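Local coordinates for protein potential RNA-dependent RNA polymerase (Human picobirnavirus, PDB 5I62) that catalyses RNA-templated synthesis of RNA from ribonucleoside triphosphates, and probably serves both transcription and replication of the genome of a small double-stranded RNA virus, at residues G188-P193 and L423-M428; T405-D410 and Y456-E461; S94-I99 and V202-P207; T260-F265 and L333-L338. All coordinates share one frame; numbering follows the deposited sequence.

Interaction 1 of 4, residues G188-P193 and L423-M428; sequences GQEGGP and LGRLAM
Glu190 and Arg425 join the loop that leaves strand 176-189 to helix 419-427, a contact consistent with the fingers-to-thumb bridging that closes the right hand of viral RNA polymerases. The two side chains meet at about a right angle. Arg425 runs out extended from CG to NE, so that a long arm rooted in the helix carries its charge to the loop. Glu190 is shorter and folds instead: its CG lies between the backbone N and the carbonyl carbon (chi1 63°), and a bend at chi2 turns the carboxylate toward the guanidinium edge. The flat groups are twisted 42° apart, and the pair makes one hydrogen-bonded salt bridge through NE rather than a flat, two-armed grip. Arg421, one helical turn earlier, adds a long, weak ion pair to Glu190; two arginines thus gather round one carboxylate, whose negative charge probably eases their closeness. Glu190 also packs on Met79, a buried setting in which the paired arginine probably stabilises the carboxylate's charge. The bond itself runs from Arg425 NE to the syn lone pair of Glu190 OE2, 2.9 Å long, with the acceptor 19° out of the guanidinium plane.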
loop_
_atom_site.group_PDB
_atom_site.type_symbol
_atom_site.label_atom_id
_atom_site.label_comp_id
_atom_site.label_asym_id
_atom_site.label_seq_id
_atom_site.Cartn_x
_atom_site.Cartn_y
_atom_site.Cartn_z
ATOM N N GLY A 188 -5.335 7.244 8.133
ATOM C CA GLY A 188 -4.879 7.013 9.484
ATOM C C GLY A 188 -4.419 5.579 9.651
ATOM O O GLY A 188 -5.024 4.651 9.124
ATOM N N GLN A 189 -3.352 5.407 10.417
ATOM C CA GLN A 189 -2.826 4.088 10.702
ATOM C C GLN A 189 -2.490 4.005 12.185
ATOM O O GLN A 189 -1.937 4.945 12.761
ATOM C CB GLN A 189 -1.600 3.805 9.825
ATOM C CG GLN A 189 -0.882 2.519 10.125
ATOM C CD GLN A 189 0.158 2.201 9.068
ATOM O OE1 GLN A 189 -0.074 2.412 7.872
ATOM N NE2 GLN A 189 1.312 1.701 9.497
ATOM N N GLU A 190 -2.847 2.885 12.799
ATOM C CA GLU A 190 -2.606 2.725 14.228
ATOM C C GLU A 190 -1.111 2.785 14.519
ATOM O O GLU A 190 -0.303 2.177 13.814
ATOM C CB GLU A 190 -3.213 1.415 14.734
ATOM C CG GLU A 190 -2.627 0.146 14.119
ATOM C CD GLU A 190 -3.363 -0.294 12.860
ATOM O OE1 GLU A 190 -3.556 0.548 11.950
ATOM O OE2 GLU A 190 -3.762 -1.480 12.785
ATOM N N GLY A 191 -0.741 3.549 15.544
ATOM C CA GLY A 191 0.648 3.628 15.961
ATOM C C GLY A 191 0.799 3.628 17.476
ATOM O O GLY A 191 1.810 4.095 18.006
ATOM N N GLY A 192 -0.196 3.103 18.188
ATOM C CA GLY A 192 -0.179 3.126 19.632
ATOM C C GLY A 192 -1.555 3.421 20.207
ATOM O O GLY A 192 -2.482 3.832 19.498
ATOM N N PRO A 193 -1.714 3.210 21.519
ATOM C CA PRO A 193 -3.060 3.233 22.114
ATOM C C PRO A 193 -3.653 4.627 22.292
ATOM O O PRO A 193 -4.857 4.725 22.537
ATOM C CB PRO A 193 -2.851 2.539 23.469
ATOM C CG PRO A 193 -1.441 2.898 23.825
ATOM C CD PRO A 193 -0.685 2.827 22.502
ATOM N N LEU A 423 -7.416 -7.686 16.273
ATOM C CA LEU A 423 -8.334 -7.210 17.309
ATOM C C LEU A 423 -8.409 -5.690 17.336
ATOM O O LEU A 423 -9.494 -5.117 17.485
ATOM C CB LEU A 423 -7.914 -7.730 18.674
ATOM C CG LEU A 423 -8.252 -9.176 18.978
ATOM C CD1 LEU A 423 -7.697 -9.538 20.345
ATOM C CD2 LEU A 423 -9.779 -9.334 18.955
ATOM N N GLY A 424 -7.259 -5.019 17.230
ATOM C CA GLY A 424 -7.271 -3.564 17.194
ATOM C C GLY A 424 -8.104 -3.026 16.044
ATOM O O GLY A 424 -8.851 -2.056 16.197
ATOM N N ARG A 425 -7.999 -3.663 14.872
ATOM C CA ARG A 425 -8.760 -3.212 13.711
ATOM C C ARG A 425 -10.240 -3.542 13.843
ATOM O O ARG A 425 -11.087 -2.798 13.342
ATOM C CB ARG A 425 -8.192 -3.828 12.444
ATOM C CG ARG A 425 -6.782 -3.383 12.202
ATOM C CD ARG A 425 -6.357 -3.550 10.775
ATOM N NE ARG A 425 -5.136 -2.785 10.572
ATOM C CZ ARG A 425 -4.780 -2.244 9.417
ATOM N NH1 ARG A 425 -5.560 -2.392 8.349
ATOM N NH2 ARG A 425 -3.650 -1.557 9.330
ATOM N N LEU A 426 -10.570 -4.670 14.473
ATOM C CA LEU A 426 -11.975 -4.977 14.724
ATOM C C LEU A 426 -12.594 -3.951 15.667
ATOM O O LEU A 426 -13.781 -3.612 15.546
ATOM C CB LEU A 426 -12.101 -6.384 15.296
ATOM C CG LEU A 426 -11.781 -7.521 14.328
ATOM C CD1 LEU A 426 -11.784 -8.857 15.058
ATOM C CD2 LEU A 426 -12.761 -7.532 13.166
ATOM N N ALA A 427 -11.806 -3.438 16.609
ATOM C CA ALA A 427 -12.342 -2.562 17.642
ATOM C C ALA A 427 -12.359 -1.093 17.229
ATOM O O ALA A 427 -13.183 -0.318 17.729
ATOM C CB ALA A 427 -11.538 -2.734 18.930
ATOM N N MET A 428 -11.489 -0.699 16.305
ATOM C CA MET A 428 -11.253 0.698 15.964
ATOM C C MET A 428 -11.348 0.878 14.463
ATOM O O MET A 428 -10.795 0.079 13.708
ATOM C CB MET A 428 -9.872 1.147 16.419
ATOM C CG MET A 428 -9.673 1.104 17.901
ATOM S SD MET A 428 -10.453 2.567 18.559
ATOM C CE MET A 428 -9.835 2.535 20.245
#

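Interaction 2 of 4, residues T405-D410 and Y456-E461; sequences TDYRVD and YHPLKE
The phenol of Tyr407 reaches the backbone just before the turn that leads into helix 460-469 and gives its proton to a carbonyl: OH to Tyr456 O is 2.7 Å. The donor meets that carbonyl at a C=O...O angle of 156° and stands 19° out of its plane, while the carbonyl oxygen lies near the plane of the tyrosine ring, at its edge. With CG anti to the backbone N (chi1 -169°), the ring points at the turn; Tyr407 CA and Pro458 CA, the nearest across the contact, are 9.5 Å apart, a gap that a long tyrosine can span. The Pro458 and Tyr407 side chains cross at about a right angle, with Pro458 CD 3.4 Å from Tyr407 OH. The proline nitrogen has no hydrogen to offer, so its close approach to the hydroxyl is not a hydrogen bond.

Behind these atoms, both loops are braced. His457 to Lys460 form a type I beta turn, for which Pro458 is well suited, and Leu459 N, at the N-cap position of the helix, donates to His457 ND1 over 3.0 Å, in the imidazole plane. Arg408 grips Thr405 side-on, NE to the carbonyl O and NH2 to OG1. Outside the two segments, His457 NE2 is bonded to Glu69, and Arg408 forms a salt bridge with Asp249 of helix 237-250.

The contact thus links the loop after strand 401-404 to the start of helix 460-469, probably in the thumb, where Trp62 meets the Tyr407 ring edge-to-face, Val416 of strand 416-417 touches Tyr407 and His457, and His457 and Leu459 lean on helix 44-55.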
loop_
_atom_site.group_PDB
_atom_site.type_symbol
_atom_site.label_atom_id
_atom_site.label_comp_id
_atom_site.label_asym_id
_atom_site.label_seq_id
_atom_site.Cartn_x
_atom_site.Cartn_y
_atom_site.Cartn_z
ATOM N N THR A 405 10.346 -21.463 9.110
ATOM C CA THR A 405 10.711 -22.625 8.306
ATOM C C THR A 405 10.095 -23.912 8.859
ATOM O O THR A 405 9.815 -24.844 8.096
ATOM C CB THR A 405 12.239 -22.738 8.186
ATOM O OG1 THR A 405 12.563 -23.715 7.193
ATOM C CG2 THR A 405 12.902 -23.117 9.531
ATOM N N ASP A 406 9.838 -23.970 10.173
ATOM C CA ASP A 406 9.207 -25.136 10.790
ATOM C C ASP A 406 7.682 -25.054 10.843
ATOM O O ASP A 406 7.045 -25.989 11.340
ATOM C CB ASP A 406 9.750 -25.348 12.204
ATOM C CG ASP A 406 11.244 -25.615 12.217
ATOM O OD1 ASP A 406 11.735 -26.236 11.248
ATOM O OD2 ASP A 406 11.923 -25.218 13.183
ATOM N N TYR A 407 7.083 -23.970 10.359
ATOM C CA TYR A 407 5.632 -23.780 10.412
ATOM C C TYR A 407 5.095 -23.891 8.990
ATOM O O TYR A 407 4.959 -22.893 8.282
ATOM C CB TYR A 407 5.269 -22.442 11.034
ATOM C CG TYR A 407 3.793 -22.323 11.358
ATOM C CD1 TYR A 407 2.883 -21.880 10.406
ATOM C CD2 TYR A 407 3.314 -22.665 12.615
ATOM C CE1 TYR A 407 1.518 -21.778 10.701
ATOM C CE2 TYR A 407 1.963 -22.567 12.924
ATOM C CZ TYR A 407 1.071 -22.127 11.961
ATOM O OH TYR A 407 -0.262 -22.030 12.272
ATOM N N ARG A 408 4.783 -25.114 8.575
ATOM C CA ARG A 408 4.369 -25.370 7.211
ATOM C C ARG A 408 3.038 -26.096 7.217
ATOM O O ARG A 408 2.813 -26.974 8.050
ATOM C CB ARG A 408 5.423 -26.190 6.428
ATOM C CG ARG A 408 6.844 -25.649 6.573
ATOM C CD ARG A 408 7.762 -26.085 5.434
ATOM N NE ARG A 408 9.089 -25.481 5.570
ATOM C CZ ARG A 408 10.001 -25.443 4.604
ATOM N NH1 ARG A 408 9.740 -25.992 3.422
ATOM N NH2 ARG A 408 11.178 -24.860 4.822
ATOM N N VAL A 409 2.164 -25.699 6.292
ATOM C CA VAL A 409 0.849 -26.294 6.064
ATOM C C VAL A 409 0.827 -26.786 4.623
ATOM O O VAL A 409 1.011 -25.992 3.694
ATOM C CB VAL A 409 -0.288 -25.286 6.320
ATOM C CG1 VAL A 409 -1.664 -25.898 5.998
ATOM C CG2 VAL A 409 -0.239 -24.774 7.747
ATOM N N ASP A 410 0.615 -28.093 4.437
ATOM C CA ASP A 410 0.767 -28.742 3.130
ATOM C C ASP A 410 2.068 -28.317 2.454
ATOM O O ASP A 410 2.114 -28.035 1.257
ATOM C CB ASP A 410 -0.435 -28.475 2.221
ATOM C CG ASP A 410 -1.708 -29.149 2.722
ATOM O OD1 ASP A 410 -1.601 -30.130 3.491
ATOM O OD2 ASP A 410 -2.816 -28.704 2.343
ATOM N N TYR A 456 -4.221 -18.589 8.882
ATOM C CA TYR A 456 -3.198 -19.599 9.141
ATOM C C TYR A 456 -2.639 -19.531 10.548
ATOM O O TYR A 456 -1.657 -20.220 10.847
ATOM C CB TYR A 456 -2.054 -19.488 8.141
ATOM C CG TYR A 456 -2.465 -19.776 6.731
ATOM C CD1 TYR A 456 -2.939 -21.033 6.373
ATOM C CD2 TYR A 456 -2.359 -18.806 5.751
ATOM C CE1 TYR A 456 -3.313 -21.309 5.082
ATOM C CE2 TYR A 456 -2.718 -19.075 4.456
ATOM C CZ TYR A 456 -3.191 -20.326 4.125
ATOM O OH TYR A 456 -3.558 -20.598 2.831
ATOM N N HIS A 457 -3.214 -18.698 11.405
ATOM C CA HIS A 457 -2.731 -18.579 12.766
ATOM C C HIS A 457 -2.993 -19.886 13.502
ATOM O O HIS A 457 -4.042 -20.507 13.308
ATOM C CB HIS A 457 -3.447 -17.415 13.454
ATOM C CG HIS A 457 -2.802 -16.922 14.712
ATOM N ND1 HIS A 457 -2.898 -17.590 15.912
ATOM C CD2 HIS A 457 -2.088 -15.799 14.964
ATOM C CE1 HIS A 457 -2.259 -16.908 16.846
ATOM N NE2 HIS A 457 -1.760 -15.816 16.295
ATOM N N PRO A 458 -2.073 -20.330 14.351
ATOM C CA PRO A 458 -2.310 -21.577 15.098
ATOM C C PRO A 458 -3.579 -21.551 15.940
ATOM O O PRO A 458 -4.177 -22.607 16.170
ATOM C CB PRO A 458 -1.053 -21.712 15.970
ATOM C CG PRO A 458 -0.479 -20.329 16.051
ATOM C CD PRO A 458 -0.788 -19.699 14.704
ATOM N N LEU A 459 -4.019 -20.370 16.386
ATOM C CA LEU A 459 -5.176 -20.234 17.268
ATOM C C LEU A 459 -6.375 -19.615 16.560
ATOM O O LEU A 459 -7.215 -18.976 17.195
ATOM C CB LEU A 459 -4.817 -19.403 18.494
ATOM C CG LEU A 459 -3.778 -20.000 19.438
ATOM C CD1 LEU A 459 -3.548 -19.044 20.592
ATOM C CD2 LEU A 459 -4.225 -21.362 19.939
ATOM N N LYS A 460 -6.475 -19.799 15.244
ATOM C CA LYS A 460 -7.502 -19.089 14.494
ATOM C C LYS A 460 -8.903 -19.508 14.926
ATOM O O LYS A 460 -9.829 -18.691 14.911
ATOM C CB LYS A 460 -7.312 -19.311 13.007
ATOM C CG LYS A 460 -7.386 -20.760 12.616
ATOM C CD LYS A 460 -7.098 -20.915 11.150
ATOM C CE LYS A 460 -7.046 -22.382 10.760
ATOM N NZ LYS A 460 -7.444 -22.554 9.346
ATOM N N GLU A 461 -9.086 -20.779 15.306
ATOM C CA GLU A 461 -10.424 -21.228 15.689
ATOM C C GLU A 461 -10.838 -20.631 17.023
ATOM O O GLU A 461 -11.992 -20.214 17.191
ATOM C CB GLU A 461 -10.490 -22.757 15.756
ATOM C CG GLU A 461 -10.173 -23.459 14.455
ATOM C CD GLU A 461 -11.238 -23.240 13.377
ATOM O OE1 GLU A 461 -12.303 -22.634 13.661
ATOM O OE2 GLU A 461 -10.999 -23.664 12.223
#

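Interaction 3 of 4, residues S94-I99 and V202-P207; sequences SYYDSI and VVWMFP
Trp204 pushes the nitrogen corner of its indole into the face of Tyr95, the chief bump and hollow between helix 89-97 and strand 199-205, the latter probably part of motif F in the polymerase fingers. NE1 stands 3.4 Å above the phenol plane and over its centre. The pair is edge-to-face, with the planes at 59° and the Tyr95 ring and the five-membered ring of Trp204 centred 4.6 Å apart. Farther along the indole, CZ2 rests 3.9 Å from Tyr95 CB, and the far corner, CH2, comes 3.7 Å from Tyr96 OH, which lies at the indole edge. The long bicycle suits the place because its two ends reach two consecutive tyrosines. Val202, two residues back on the same side of the strand, packs beside the ring, its branched CB 3.8 Å from Tyr95 CE1. His318 meets both Trp204 and Tyr96, and Leu306 of strand 306-309 also touches both, walling the aromatic cluster.

No direct hydrogen bond joins the two segments, but a water links Tyr95 OH (3.2 Å) to Val202 N (3.0 Å), and Ser322 bonds the same hydroxyl. With NE1 over the ring centre, the indole N-H probably finds its electrostatic partner in the tyrosine pi cloud, so that a polar group can be buried here at little cost.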
loop_
_atom_site.group_PDB
_atom_site.type_symbol
_atom_site.label_atom_id
_atom_site.label_comp_id
_atom_site.label_asym_id
_atom_site.label_seq_id
_atom_site.Cartn_x
_atom_site.Cartn_y
_atom_site.Cartn_z
ATOM N N SER A 94 8.275 16.806 3.762
ATOM C CA SER A 94 9.099 15.607 3.599
ATOM C C SER A 94 9.174 15.150 2.145
ATOM O O SER A 94 10.235 14.741 1.665
ATOM C CB SER A 94 8.551 14.484 4.481
ATOM O OG SER A 94 9.418 13.355 4.478
ATOM N N TYR A 95 8.056 15.236 1.416
ATOM C CA TYR A 95 8.068 14.813 0.018
ATOM C C TYR A 95 8.973 15.684 -0.840
ATOM O O TYR A 95 9.510 15.215 -1.852
ATOM C CB TYR A 95 6.651 14.814 -0.553
ATOM C CG TYR A 95 5.852 13.628 -0.102
ATOM C CD1 TYR A 95 5.222 13.618 1.131
ATOM C CD2 TYR A 95 5.794 12.486 -0.881
ATOM C CE1 TYR A 95 4.511 12.519 1.557
ATOM C CE2 TYR A 95 5.090 11.375 -0.465
ATOM C CZ TYR A 95 4.454 11.398 0.755
ATOM O OH TYR A 95 3.755 10.291 1.160
ATOM N N TYR A 96 9.101 16.963 -0.496
ATOM C CA TYR A 96 9.898 17.899 -1.276
ATOM C C TYR A 96 11.350 17.915 -0.821
ATOM O O TYR A 96 12.254 18.080 -1.637
ATOM C CB TYR A 96 9.306 19.310 -1.165
ATOM C CG TYR A 96 7.989 19.444 -1.895
ATOM C CD1 TYR A 96 6.796 19.124 -1.271
ATOM C CD2 TYR A 96 7.950 19.863 -3.221
ATOM C CE1 TYR A 96 5.578 19.224 -1.944
ATOM C CE2 TYR A 96 6.744 19.974 -3.906
ATOM C CZ TYR A 96 5.567 19.649 -3.264
ATOM O OH TYR A 96 4.373 19.752 -3.947
ATOM N N ASP A 97 11.577 17.749 0.474
ATOM C CA ASP A 97 12.913 17.904 1.030
ATOM C C ASP A 97 13.699 16.596 1.064
ATOM O O ASP A 97 14.929 16.626 1.051
ATOM C CB ASP A 97 12.804 18.504 2.431
ATOM C CG ASP A 97 12.232 19.920 2.413
ATOM O OD1 ASP A 97 12.355 20.608 1.372
ATOM O OD2 ASP A 97 11.623 20.334 3.423
ATOM N N SER A 98 13.028 15.447 1.083
ATOM C CA SER A 98 13.747 14.191 1.258
ATOM C C SER A 98 14.431 13.694 -0.012
ATOM O O SER A 98 15.178 12.720 0.057
ATOM C CB SER A 98 12.812 13.096 1.778
ATOM O OG SER A 98 12.221 13.468 3.018
ATOM N N ILE A 99 14.170 14.297 -1.174
ATOM C CA ILE A 99 14.762 13.793 -2.408
ATOM C C ILE A 99 16.114 14.404 -2.712
ATOM O O ILE A 99 16.697 14.097 -3.757
ATOM C CB ILE A 99 13.846 14.009 -3.621
ATOM C CG1 ILE A 99 13.560 15.511 -3.788
ATOM C CG2 ILE A 99 12.575 13.176 -3.457
ATOM C CD1 ILE A 99 12.856 15.859 -5.047
ATOM N N VAL A 202 0.089 10.713 4.273
ATOM C CA VAL A 202 -0.242 11.630 3.196
ATOM C C VAL A 202 -0.650 10.812 1.980
ATOM O O VAL A 202 0.038 9.856 1.608
ATOM C CB VAL A 202 0.940 12.555 2.872
ATOM C CG1 VAL A 202 0.666 13.340 1.604
ATOM C CG2 VAL A 202 1.226 13.488 4.031
ATOM N N VAL A 203 -1.789 11.163 1.382
ATOM C CA VAL A 203 -2.222 10.588 0.116
ATOM C C VAL A 203 -2.190 11.687 -0.937
ATOM O O VAL A 203 -2.728 12.776 -0.711
ATOM C CB VAL A 203 -3.634 9.973 0.208
ATOM C CG1 VAL A 203 -4.037 9.376 -1.147
ATOM C CG2 VAL A 203 -3.675 8.911 1.282
ATOM N N TRP A 204 -1.560 11.404 -2.074
ATOM C CA TRP A 204 -1.607 12.275 -3.241
ATOM C C TRP A 204 -2.759 11.801 -4.126
ATOM O O TRP A 204 -2.638 10.806 -4.839
ATOM C CB TRP A 204 -0.280 12.258 -3.993
ATOM C CG TRP A 204 0.868 12.885 -3.249
ATOM C CD1 TRP A 204 1.420 12.467 -2.067
ATOM C CD2 TRP A 204 1.584 14.064 -3.630
ATOM N NE1 TRP A 204 2.447 13.309 -1.701
ATOM C CE2 TRP A 204 2.557 14.305 -2.635
ATOM C CE3 TRP A 204 1.490 14.948 -4.712
ATOM C CZ2 TRP A 204 3.436 15.382 -2.697
ATOM C CZ3 TRP A 204 2.366 16.012 -4.776
ATOM C CH2 TRP A 204 3.321 16.230 -3.768
ATOM N N MET A 205 -3.891 12.502 -4.071
ATOM C CA MET A 205 -5.076 12.115 -4.843
ATOM C C MET A 205 -4.934 12.733 -6.233
ATOM O O MET A 205 -5.060 13.945 -6.399
ATOM C CB MET A 205 -6.350 12.577 -4.139
ATOM C CG MET A 205 -6.617 11.861 -2.820
ATOM S SD MET A 205 -7.995 12.642 -1.933
ATOM C CE MET A 205 -8.101 11.573 -0.528
ATOM N N PHE A 206 -4.638 11.894 -7.231
ATOM C CA PHE A 206 -4.226 12.351 -8.552
ATOM C C PHE A 206 -5.426 12.701 -9.421
ATOM O O PHE A 206 -6.493 12.121 -9.262
ATOM C CB PHE A 206 -3.412 11.271 -9.262
ATOM C CG PHE A 206 -1.935 11.360 -9.026
ATOM C CD1 PHE A 206 -1.430 11.432 -7.743
ATOM C CD2 PHE A 206 -1.051 11.372 -10.085
ATOM C CE1 PHE A 206 -0.066 11.499 -7.507
ATOM C CE2 PHE A 206 0.324 11.438 -9.865
ATOM C CZ PHE A 206 0.811 11.509 -8.566
ATOM N N PRO A 207 -5.246 13.624 -10.370
ATOM C CA PRO A 207 -6.274 13.854 -11.392
ATOM C C PRO A 207 -6.554 12.581 -12.169
ATOM O O PRO A 207 -5.639 11.837 -12.527
ATOM C CB PRO A 207 -5.653 14.928 -12.300
ATOM C CG PRO A 207 -4.592 15.580 -11.469
ATOM C CD PRO A 207 -4.051 14.463 -10.594
HETATM O O HOH W 1 2.819 9.430 4.045
#

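Interaction 4 of 4, residues T260-F265 and L333-L338; sequences TDFSKF and LVHRVL
One water ties His335 to Thr260, 2.8 Å from His335 NE2 and 2.8 Å from Thr260 OG1. It lies in the imidazole plane, bridging Thr260 OG1 and His335 NE2, which are 4.1 Å apart. The other ring nitrogen, ND1, is hydrogen-bonded to Gly358 O, so the imidazole is held at both nitrogens and its rotation is fixed. A histidine suits this buried place because it offers polar atoms at its rim and flat faces for packing. Against one of those faces Phe262 sets its edge: CE2 is 3.6 Å from His335 CE1, the planes stand at 81°, and the ring centres are 5.3 Å apart, a T-shaped pair. A chi1 of -164° turns the histidine CG away from the backbone N and carries the ring from helix 327-345 toward Phe262. Phe262 CZ also abuts Leu338 CD1 at 4.0 Å, one helical turn on, while Phe265 CD1 lies over a face of Phe262, offset toward its rim. Thr260 also touches Val373 and Tyr377 of helix 370-378. Together these residues knit the end of motif A's strand and the loop after it to the motif B helix, with Gly358 of the Gly-Asp-Asp motif C bonded to His335, as in the palm of RNA-dependent RNA polymerases.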
loop_
_atom_site.group_PDB
_atom_site.type_symbol
_atom_site.label_atom_id
_atom_site.label_comp_id
_atom_site.label_asym_id
_atom_site.label_seq_id
_atom_site.Cartn_x
_atom_site.Cartn_y
_atom_site.Cartn_z
ATOM N N THR A 260 13.757 -6.094 5.451
ATOM C CA THR A 260 14.193 -4.714 5.429
ATOM C C THR A 260 13.045 -3.793 5.808
ATOM O O THR A 260 11.874 -4.170 5.790
ATOM C CB THR A 260 14.744 -4.344 4.051
ATOM O OG1 THR A 260 13.823 -4.768 3.047
ATOM C CG2 THR A 260 16.090 -5.039 3.814
ATOM N N ASP A 261 13.394 -2.551 6.117
ATOM C CA ASP A 261 12.357 -1.567 6.356
ATOM C C ASP A 261 12.888 -0.186 5.988
ATOM O O ASP A 261 14.013 0.160 6.368
ATOM C CB ASP A 261 11.943 -1.621 7.819
ATOM C CG ASP A 261 10.882 -0.599 8.142
ATOM O OD1 ASP A 261 9.695 -0.897 8.141
ATOM O OD2 ASP A 261 11.221 0.576 8.290
ATOM N N PHE A 262 12.085 0.597 5.259
ATOM C CA PHE A 262 12.405 1.964 4.854
ATOM C C PHE A 262 11.613 2.971 5.688
ATOM O O PHE A 262 10.449 2.742 6.036
ATOM C CB PHE A 262 12.106 2.191 3.383
ATOM C CG PHE A 262 13.038 1.494 2.468
ATOM C CD1 PHE A 262 14.302 2.004 2.204
ATOM C CD2 PHE A 262 12.639 0.336 1.843
ATOM C CE1 PHE A 262 15.154 1.360 1.322
ATOM C CE2 PHE A 262 13.463 -0.311 0.973
ATOM C CZ PHE A 262 14.735 0.191 0.703
ATOM N N SER A 263 12.278 4.056 6.074
ATOM C CA SER A 263 11.593 5.209 6.642
ATOM C C SER A 263 11.231 6.140 5.494
ATOM O O SER A 263 12.123 6.634 4.795
ATOM C CB SER A 263 12.454 5.940 7.672
ATOM O OG SER A 263 12.708 5.104 8.792
ATOM N N LYS A 264 9.931 6.370 5.295
ATOM C CA LYS A 264 9.469 7.377 4.345
ATOM C C LYS A 264 10.004 7.096 2.937
ATOM O O LYS A 264 10.630 7.943 2.303
ATOM C CB LYS A 264 9.876 8.771 4.827
ATOM C CG LYS A 264 9.157 9.201 6.108
ATOM C CD LYS A 264 9.656 10.574 6.543
ATOM C CE LYS A 264 8.653 11.306 7.402
ATOM N NZ LYS A 264 8.158 10.465 8.512
ATOM N N PHE A 265 9.792 5.864 2.475
ATOM C CA PHE A 265 10.329 5.434 1.190
ATOM C C PHE A 265 9.830 6.321 0.060
ATOM O O PHE A 265 10.622 6.798 -0.756
ATOM C CB PHE A 265 9.947 3.978 0.932
ATOM C CG PHE A 265 10.629 3.361 -0.261
ATOM C CD1 PHE A 265 11.987 3.512 -0.470
ATOM C CD2 PHE A 265 9.904 2.623 -1.177
ATOM C CE1 PHE A 265 12.609 2.924 -1.574
ATOM C CE2 PHE A 265 10.522 2.029 -2.266
ATOM C CZ PHE A 265 11.873 2.186 -2.469
ATOM N N LEU A 333 9.887 -2.222 -8.863
ATOM C CA LEU A 333 10.921 -2.462 -9.862
ATOM C C LEU A 333 12.284 -1.996 -9.355
ATOM O O LEU A 333 13.285 -2.713 -9.470
ATOM C CB LEU A 333 10.559 -1.740 -11.157
ATOM C CG LEU A 333 9.398 -2.260 -12.003
ATOM C CD1 LEU A 333 9.194 -1.294 -13.164
ATOM C CD2 LEU A 333 9.693 -3.665 -12.508
ATOM N N VAL A 334 12.337 -0.786 -8.789
ATOM C CA VAL A 334 13.606 -0.246 -8.319
ATOM C C VAL A 334 14.080 -0.980 -7.069
ATOM O O VAL A 334 15.283 -1.222 -6.892
ATOM C CB VAL A 334 13.502 1.271 -8.086
ATOM C CG1 VAL A 334 14.791 1.807 -7.400
ATOM C CG2 VAL A 334 13.266 1.995 -9.406
ATOM N N HIS A 335 13.154 -1.344 -6.184
ATOM C CA HIS A 335 13.513 -2.129 -5.000
ATOM C C HIS A 335 14.196 -3.440 -5.398
ATOM O O HIS A 335 15.170 -3.869 -4.759
ATOM C CB HIS A 335 12.250 -2.380 -4.172
ATOM C CG HIS A 335 12.495 -2.843 -2.773
ATOM N ND1 HIS A 335 11.556 -2.697 -1.777
ATOM C CD2 HIS A 335 13.548 -3.480 -2.206
ATOM C CE1 HIS A 335 12.029 -3.199 -0.649
ATOM N NE2 HIS A 335 13.235 -3.683 -0.883
ATOM N N ARG A 336 13.723 -4.073 -6.477
ATOM C CA ARG A 336 14.348 -5.310 -6.924
ATOM C C ARG A 336 15.786 -5.057 -7.384
ATOM O O ARG A 336 16.680 -5.855 -7.089
ATOM C CB ARG A 336 13.520 -5.967 -8.024
ATOM C CG ARG A 336 14.092 -7.325 -8.504
ATOM C CD ARG A 336 14.198 -8.340 -7.359
ATOM N NE ARG A 336 14.153 -9.721 -7.848
ATOM C CZ ARG A 336 13.932 -10.781 -7.077
ATOM N NH1 ARG A 336 13.751 -10.627 -5.771
ATOM N NH2 ARG A 336 13.874 -11.989 -7.617
ATOM N N VAL A 337 16.032 -3.928 -8.065
ATOM C CA VAL A 337 17.407 -3.536 -8.406
ATOM C C VAL A 337 18.263 -3.387 -7.150
ATOM O O VAL A 337 19.425 -3.821 -7.113
ATOM C CB VAL A 337 17.410 -2.244 -9.241
ATOM C CG1 VAL A 337 18.851 -1.807 -9.541
ATOM C CG2 VAL A 337 16.630 -2.456 -10.544
ATOM N N LEU A 338 17.717 -2.737 -6.118
ATOM C CA LEU A 338 18.442 -2.577 -4.859
ATOM C C LEU A 338 18.880 -3.928 -4.293
ATOM O O LEU A 338 20.003 -4.077 -3.792
ATOM C CB LEU A 338 17.565 -1.831 -3.845
ATOM C CG LEU A 338 17.313 -0.333 -4.022
ATOM C CD1 LEU A 338 16.299 0.145 -2.972
ATOM C CD2 LEU A 338 18.623 0.449 -3.904
HETATM O O HOH W 2 14.823 -5.503 0.550
#

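In the fold
Interactions 3 and 4 are neighbours, their centres about 17 Å apart, and they touch where Ser94 packs on Lys264. Interaction 1 lies about 24 Å from interaction 3, centre to centre, yet both reach one mixed sheet, in which strands 176-189 and 199-205 are adjacent. Interaction 2 is remote, its centre about 39 Å from that of interaction 3, across the centre of the chain. In sequence, interaction 3 closes before 4 opens, and 4 before 2; interaction 1 interleaves with 3 and 2 and encloses 4. This layout is consistent with the closed right hand of viral RNA polymerases: probable fingers (3), palm (4), a fingers-thumb link (1) and thumb elements (2).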